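Local coordinates for protein putative oxidoreductase (Jannaschia sp., PDB 3C24) that is a putative oxidoreductase that probably binds a nicotinamide dinucleotide in a Rossmann-type domain, followed by a helical C-terminal domain, at residues L73-P76 with K82-E85; L75-I80 with D101-Y106; Y118-P123 with E185-L190. One frame throughout, in Å; residues are numbered along the deposited sequence.

Interaction 1: L73-P76 with K82-E85; sequences LALP and KVAE
Leu-75 and Val-83 carry the tighter of two apolar contacts. The methyl CD1 of Leu-75 sits in the fork of the valine, 3.4 Å from Val-83 CG1 and equally close to CG2, closer than usual van der Waals distance for carbon. The two side chains cross at about a right angle, which lets the end of one meet both branches of the other. Val-83 opens its fork toward the loop because CG1 lies anti to the backbone N (chi1 176°) and CG2 anti to the carbonyl carbon. A beta-branched residue suits this place, since its two methyls form a notch that a single unbranched chain could not offer.

The second apolar contact is looser. CD1 of Leu-73 comes within 4.4 Å of Ala-84 CB. The single methyl of Ala-84 is all that this residue has to offer the leucine, and Met-110 and Pro-111 also lie against it.

Together these residues pack the end of strand 70-73 and the loop after it against helix 77-87, the strand-to-helix step of a Rossmann-type alpha/beta domain. The strand lies between strands 13-17 and 96-99 of the parallel part of the sheet: backbone hydrogen bonds join Leu-73 to Leu-98, and both Leu-73 and Val-83 touch Leu-17.

Within the loop itself, Ala-74 is the centre of an inverse gamma turn, closed by a weak hydrogen bond from Leu-75 N to Leu-73 O at 2.9 Å. The turn bends the chain sharply at the end of the strand, yet the side chains of both flanking leucines still set out toward the helix, while the alanine between them packs on Ile-16.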
# COMPACT_ATOMS: atom_id res chain seq x y z
N LEU A 73 -7.95 -28.30 7.89
CA LEU A 73 -8.94 -27.63 8.72
C LEU A 73 -9.33 -26.26 8.16
O LEU A 73 -8.82 -25.24 8.59
CB LEU A 73 -8.42 -27.47 10.17
CG LEU A 73 -7.85 -28.76 10.82
CD1 LEU A 73 -7.57 -28.50 12.28
CD2 LEU A 73 -8.80 -29.92 10.71
N ALA A 74 -10.21 -26.28 7.16
CA ALA A 74 -10.64 -25.02 6.47
C ALA A 74 -11.79 -24.38 7.24
O ALA A 74 -12.90 -24.23 6.73
CB ALA A 74 -11.04 -25.31 5.02
N LEU A 75 -11.51 -24.06 8.49
CA LEU A 75 -12.49 -23.51 9.41
C LEU A 75 -11.98 -22.27 10.10
O LEU A 75 -10.77 -22.06 10.16
CB LEU A 75 -12.81 -24.54 10.47
CG LEU A 75 -13.40 -25.83 9.87
CD1 LEU A 75 -13.30 -26.93 10.88
CD2 LEU A 75 -14.81 -25.59 9.40
N PRO A 76 -12.89 -21.43 10.64
CA PRO A 76 -12.41 -20.20 11.29
C PRO A 76 -11.64 -20.47 12.55
O PRO A 76 -11.85 -21.44 13.24
CB PRO A 76 -13.69 -19.38 11.55
CG PRO A 76 -14.79 -20.07 10.93
CD PRO A 76 -14.35 -21.49 10.53
N LYS A 82 -11.88 -26.61 18.98
CA LYS A 82 -12.99 -27.57 19.13
C LYS A 82 -12.96 -28.61 18.04
O LYS A 82 -13.07 -29.82 18.31
CB LYS A 82 -14.35 -26.83 19.11
CG LYS A 82 -15.53 -27.75 19.34
N VAL A 83 -12.72 -28.15 16.82
CA VAL A 83 -12.71 -29.07 15.66
C VAL A 83 -11.53 -30.05 15.77
O VAL A 83 -11.67 -31.27 15.57
CB VAL A 83 -12.68 -28.35 14.33
CG1 VAL A 83 -12.57 -29.37 13.18
CG2 VAL A 83 -13.95 -27.52 14.17
N ALA A 84 -10.40 -29.52 16.18
CA ALA A 84 -9.19 -30.38 16.33
C ALA A 84 -9.36 -31.36 17.47
O ALA A 84 -8.86 -32.49 17.42
CB ALA A 84 -7.98 -29.52 16.57
N GLU A 85 -10.03 -30.93 18.52
CA GLU A 85 -10.26 -31.83 19.67
C GLU A 85 -11.11 -33.00 19.26
O GLU A 85 -11.01 -34.08 19.81
CB GLU A 85 -10.89 -31.09 20.85
CG GLU A 85 -9.81 -30.22 21.54
CD GLU A 85 -10.34 -29.21 22.56
OE1 GLU A 85 -11.57 -29.08 22.70
OE2 GLU A 85 -9.51 -28.55 23.25

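Interaction 2: L75-I80 with D101-Y106; sequences LPDNII and DAAAPY
Two neighbouring carboxylates, a bridging water and a small apolar patch join Asp-77 and Ile-80 to Asp-101, Ala-103 and Ala-104 in a buried contact between the starts of two helices. Both helices, 77-87 and 103-107, follow parallel strands of the Rossmann-type sheet, and their first turns meet beside it.

The apolar part is Ile-80 CG2 against Ala-104 CB at 3.7 Å. The short alanine allows this close approach, and Met-110 packs on both residues.

Asp-77 meets Asp-101 with the carboxylate planes 69° apart; the like-charged OD2 atoms of Asp-77 and Asp-101 are 3.6 Å from each other, a proximity that probably costs energy, and Glu-191 brings a further like charge near Asp-101 OD1. The N-H of Ala-103 on Asp-101 and the water on Asp-77 probably offset it in part. With chi1 at -167°, the carboxylate of Asp-101 swings away from its own N, and OD1 accepts from Ala-103 N at 2.8 Å through its anti lone pair, a capping bond at the helix start. Replacing Asp-101 with an alanine would probably leave Ala-103 N without this acceptor, and the approach to the helix less firmly held.

The water is gripped three times. It donates to Asp-77 OD1 and to Asp-101 O, and accepts from Ala-104 N, each at 2.9 Å.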
# COMPACT_ATOMS: atom_id res chain seq x y z
N LEU A 75 -11.51 -24.06 8.49
CA LEU A 75 -12.49 -23.51 9.41
C LEU A 75 -11.98 -22.27 10.10
O LEU A 75 -10.77 -22.06 10.16
CB LEU A 75 -12.81 -24.54 10.47
CG LEU A 75 -13.40 -25.83 9.87
CD1 LEU A 75 -13.30 -26.93 10.88
CD2 LEU A 75 -14.81 -25.59 9.40
N PRO A 76 -12.89 -21.43 10.64
CA PRO A 76 -12.41 -20.20 11.29
C PRO A 76 -11.64 -20.47 12.55
O PRO A 76 -11.85 -21.44 13.24
CB PRO A 76 -13.69 -19.38 11.55
CG PRO A 76 -14.79 -20.07 10.93
CD PRO A 76 -14.35 -21.49 10.53
N ASP A 77 -10.67 -19.60 12.79
CA ASP A 77 -9.75 -19.76 13.93
C ASP A 77 -10.44 -19.96 15.25
O ASP A 77 -9.95 -20.69 16.09
CB ASP A 77 -8.79 -18.58 14.05
CG ASP A 77 -7.83 -18.52 12.90
OD1 ASP A 77 -7.37 -19.60 12.44
OD2 ASP A 77 -7.53 -17.38 12.47
N ASN A 78 -11.62 -19.38 15.41
CA ASN A 78 -12.33 -19.46 16.70
C ASN A 78 -13.02 -20.80 16.97
O ASN A 78 -13.62 -21.01 18.04
CB ASN A 78 -13.31 -18.29 16.89
CG ASN A 78 -14.55 -18.42 16.04
OD1 ASN A 78 -14.56 -19.04 14.99
ND2 ASN A 78 -15.62 -17.79 16.50
N ILE A 79 -12.94 -21.72 16.03
CA ILE A 79 -13.49 -23.04 16.32
C ILE A 79 -12.43 -24.12 16.07
O ILE A 79 -12.69 -25.30 16.24
CB ILE A 79 -14.79 -23.36 15.54
CG1 ILE A 79 -14.54 -23.53 14.06
CG2 ILE A 79 -15.84 -22.25 15.76
CD1 ILE A 79 -15.73 -24.14 13.37
N ILE A 80 -11.24 -23.70 15.67
CA ILE A 80 -10.17 -24.69 15.37
C ILE A 80 -9.89 -25.60 16.57
O ILE A 80 -9.69 -26.83 16.43
CB ILE A 80 -8.88 -24.00 14.84
CG1 ILE A 80 -9.06 -23.54 13.40
CG2 ILE A 80 -7.69 -24.98 14.89
CD1 ILE A 80 -9.22 -24.67 12.40
N ASP A 101 -3.53 -21.28 9.50
CA ASP A 101 -3.22 -20.08 10.25
C ASP A 101 -2.49 -20.48 11.52
O ASP A 101 -2.82 -21.47 12.16
CB ASP A 101 -4.51 -19.33 10.59
CG ASP A 101 -4.25 -17.91 11.09
OD1 ASP A 101 -3.67 -17.71 12.19
OD2 ASP A 101 -4.67 -16.98 10.40
N ALA A 102 -1.45 -19.72 11.84
CA ALA A 102 -0.65 -20.01 13.03
C ALA A 102 -1.30 -19.65 14.36
O ALA A 102 -0.73 -19.95 15.39
CB ALA A 102 0.73 -19.27 12.97
N ALA A 103 -2.44 -18.95 14.33
CA ALA A 103 -3.03 -18.48 15.58
C ALA A 103 -3.30 -19.57 16.63
O ALA A 103 -2.77 -19.52 17.73
CB ALA A 103 -4.34 -17.64 15.29
N ALA A 104 -4.13 -20.55 16.29
CA ALA A 104 -4.44 -21.62 17.28
C ALA A 104 -3.20 -22.40 17.71
O ALA A 104 -2.97 -22.62 18.89
CB ALA A 104 -5.55 -22.57 16.74
N PRO A 105 -2.35 -22.80 16.76
CA PRO A 105 -1.11 -23.49 17.07
C PRO A 105 -0.26 -22.70 18.05
O PRO A 105 0.20 -23.24 19.06
CB PRO A 105 -0.45 -23.53 15.69
CG PRO A 105 -1.59 -23.77 14.85
CD PRO A 105 -2.57 -22.79 15.31
N TYR A 106 -0.06 -21.43 17.76
CA TYR A 106 0.85 -20.60 18.62
C TYR A 106 0.19 -20.27 19.95
O TYR A 106 0.88 -20.06 20.96
CB TYR A 106 1.32 -19.33 17.88
CG TYR A 106 2.51 -18.68 18.52
CD1 TYR A 106 3.69 -19.35 18.65
CD2 TYR A 106 2.44 -17.37 19.00
CE1 TYR A 106 4.78 -18.77 19.27
CE2 TYR A 106 3.51 -16.80 19.61
CZ TYR A 106 4.69 -17.50 19.73
OH TYR A 106 5.79 -16.93 20.30
O HOH W 1 -5.24 -21.13 13.70

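Interaction 3: Y118-P123 with E185-L190; sequences YFIGHP and EQLAIL
Leu-187 holds its chi1 at -144°, well off a staggered value, and thereby sends its two methyls down onto the strand, CD1 to Ile-120 and CD2 to His-122. Ile-120 answers with CG2; this methyl, anti to the backbone N, is the branch that meets the leucine. The closest approach is Leu-187 CD1 to Ile-120 CG2, 3.7 Å, and the same leucine methyl, CD1, rests 3.9 Å from Ile-120 O. On the other branch, Leu-187 CD2 stands 4.1 Å from His-122 CB, so it touches the root of the histidine and not its ring. A forked leucine suits a position facing two residues at once.

Strand 117-123 is the last of five successive mutually parallel strands in the mixed sheet, with strand 148-156 antiparallel beside it, and Val-151 of that neighbour also packs on Leu-187. The long helix 184-217 thus has its first turns on the sheet of the Rossmann-type domain, consistent with the two-domain plan of its dehydrogenase relatives.

The imidazole of His-122 is fixed elsewhere: ND1 hydrogen-bonds to Leu-100 O, and Pro-123 CD lies 3.5 Å above one ring face, offset toward the rim. Phe-227 of the second subunit packs on His-122 and on Leu-190, while Gln-186 NE2 hydrogen-bonds to Tyr-217 O of the second subunit. A bound sulfate, probably from the crystallisation liquor, lies about 5 Å from the His-122 side chain.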
# COMPACT_ATOMS: atom_id res chain seq x y z
N TYR A 118 1.53 -32.01 12.57
CA TYR A 118 0.87 -30.71 12.44
C TYR A 118 1.71 -29.90 11.50
O TYR A 118 2.93 -29.73 11.69
CB TYR A 118 0.76 -29.98 13.81
CG TYR A 118 -0.30 -30.48 14.75
CD1 TYR A 118 -1.60 -30.58 14.37
CD2 TYR A 118 -0.01 -30.68 16.10
CE1 TYR A 118 -2.57 -31.01 15.27
CE2 TYR A 118 -0.98 -31.11 17.00
CZ TYR A 118 -2.24 -31.25 16.60
OH TYR A 118 -3.19 -31.64 17.54
N PHE A 119 1.04 -29.40 10.47
CA PHE A 119 1.64 -28.59 9.43
C PHE A 119 0.80 -27.34 9.31
O PHE A 119 -0.41 -27.42 9.23
CB PHE A 119 1.67 -29.37 8.12
CG PHE A 119 2.45 -28.68 7.02
CD1 PHE A 119 1.85 -27.72 6.21
CD2 PHE A 119 3.75 -29.01 6.77
CE1 PHE A 119 2.58 -27.09 5.22
CE2 PHE A 119 4.45 -28.37 5.78
CZ PHE A 119 3.85 -27.43 4.99
N ILE A 120 1.49 -26.22 9.27
CA ILE A 120 0.87 -24.86 9.14
C ILE A 120 1.27 -24.24 7.82
O ILE A 120 2.44 -24.18 7.46
CB ILE A 120 1.23 -23.90 10.30
CG1 ILE A 120 1.15 -24.59 11.66
CG2 ILE A 120 0.34 -22.69 10.22
CD1 ILE A 120 1.72 -23.71 12.79
N GLY A 121 0.27 -23.71 7.10
CA GLY A 121 0.53 -22.93 5.90
C GLY A 121 -0.27 -21.65 5.90
O GLY A 121 -1.26 -21.55 6.59
N HIS A 122 0.27 -20.62 5.24
CA HIS A 122 -0.47 -19.37 5.08
C HIS A 122 -0.02 -18.65 3.84
O HIS A 122 1.19 -18.58 3.60
CB HIS A 122 -0.27 -18.50 6.30
CG HIS A 122 -1.37 -17.50 6.47
ND1 HIS A 122 -2.56 -17.83 7.08
CD2 HIS A 122 -1.51 -16.24 6.00
CE1 HIS A 122 -3.35 -16.77 7.06
NE2 HIS A 122 -2.74 -15.80 6.42
N PRO A 123 -0.96 -18.10 3.03
CA PRO A 123 -0.54 -17.40 1.83
C PRO A 123 0.04 -16.04 2.15
O PRO A 123 -0.28 -15.44 3.19
CB PRO A 123 -1.84 -17.24 1.06
CG PRO A 123 -2.92 -17.45 1.99
CD PRO A 123 -2.43 -18.27 3.14
N GLU A 185 6.92 -20.52 15.42
CA GLU A 185 6.98 -19.17 16.02
C GLU A 185 7.22 -18.05 15.01
O GLU A 185 6.61 -16.97 15.07
CB GLU A 185 8.02 -19.13 17.13
CG GLU A 185 8.05 -17.77 17.82
CD GLU A 185 8.88 -17.78 19.09
OE1 GLU A 185 10.12 -17.61 18.99
OE2 GLU A 185 8.27 -17.97 20.17
N GLN A 186 8.10 -18.33 14.05
CA GLN A 186 8.36 -17.39 12.98
C GLN A 186 7.09 -17.13 12.17
O GLN A 186 6.77 -15.97 11.83
CB GLN A 186 9.49 -17.87 12.08
CG GLN A 186 10.88 -17.74 12.73
CD GLN A 186 11.96 -18.36 11.90
OE1 GLN A 186 11.71 -19.33 11.19
NE2 GLN A 186 13.19 -17.83 12.00
N LEU A 187 6.30 -18.19 11.89
CA LEU A 187 5.07 -18.00 11.12
C LEU A 187 4.10 -17.13 11.90
O LEU A 187 3.45 -16.25 11.34
CB LEU A 187 4.41 -19.32 10.79
CG LEU A 187 3.73 -19.38 9.42
CD1 LEU A 187 3.32 -20.82 9.16
CD2 LEU A 187 2.56 -18.45 9.22
N ALA A 188 4.05 -17.34 13.22
CA ALA A 188 3.18 -16.56 14.12
C ALA A 188 3.59 -15.08 14.14
O ALA A 188 2.75 -14.19 14.13
CB ALA A 188 3.16 -17.12 15.54
N ILE A 189 4.89 -14.84 14.10
CA ILE A 189 5.43 -13.45 14.02
C ILE A 189 4.97 -12.76 12.75
O ILE A 189 4.69 -11.56 12.73
CB ILE A 189 6.99 -13.44 14.17
CG1 ILE A 189 7.38 -13.88 15.60
CG2 ILE A 189 7.58 -12.03 13.83
CD1 ILE A 189 8.89 -14.15 15.81
N LEU A 190 4.89 -13.55 11.69
CA LEU A 190 4.42 -13.03 10.39
C LEU A 190 2.91 -12.77 10.47
O LEU A 190 2.42 -11.72 10.05
CB LEU A 190 4.78 -13.95 9.25
CG LEU A 190 6.26 -14.07 8.89
CD1 LEU A 190 6.46 -15.10 7.75
CD2 LEU A 190 6.86 -12.73 8.47

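How the interactions relate
Following the chain, interaction 1 closes the shortest loop, folding helix 77-87 back on the end of strand 70-73 and the loop after it. Interaction 2 starts from the same stretch, sharing Leu-75 and Pro-76, and reaches past strand 96-99 to helix 103-107. The two meet where Ile-80 CD1 packs on Leu-73 CB. Interaction 3 opens only after both have closed; its long loop, through strands 148-156 and 176-181, brings helix 184-217 onto strand 117-123. Tyr-106 OH probably hydrogen-bonds to Glu-185 OE2, and Pro-105 lies on Ile-120. Interactions 1 and 3 do not touch; interaction 2 touches both, linking helix 77-87 to strand 117-123 and helix 184-217 through helix 103-107.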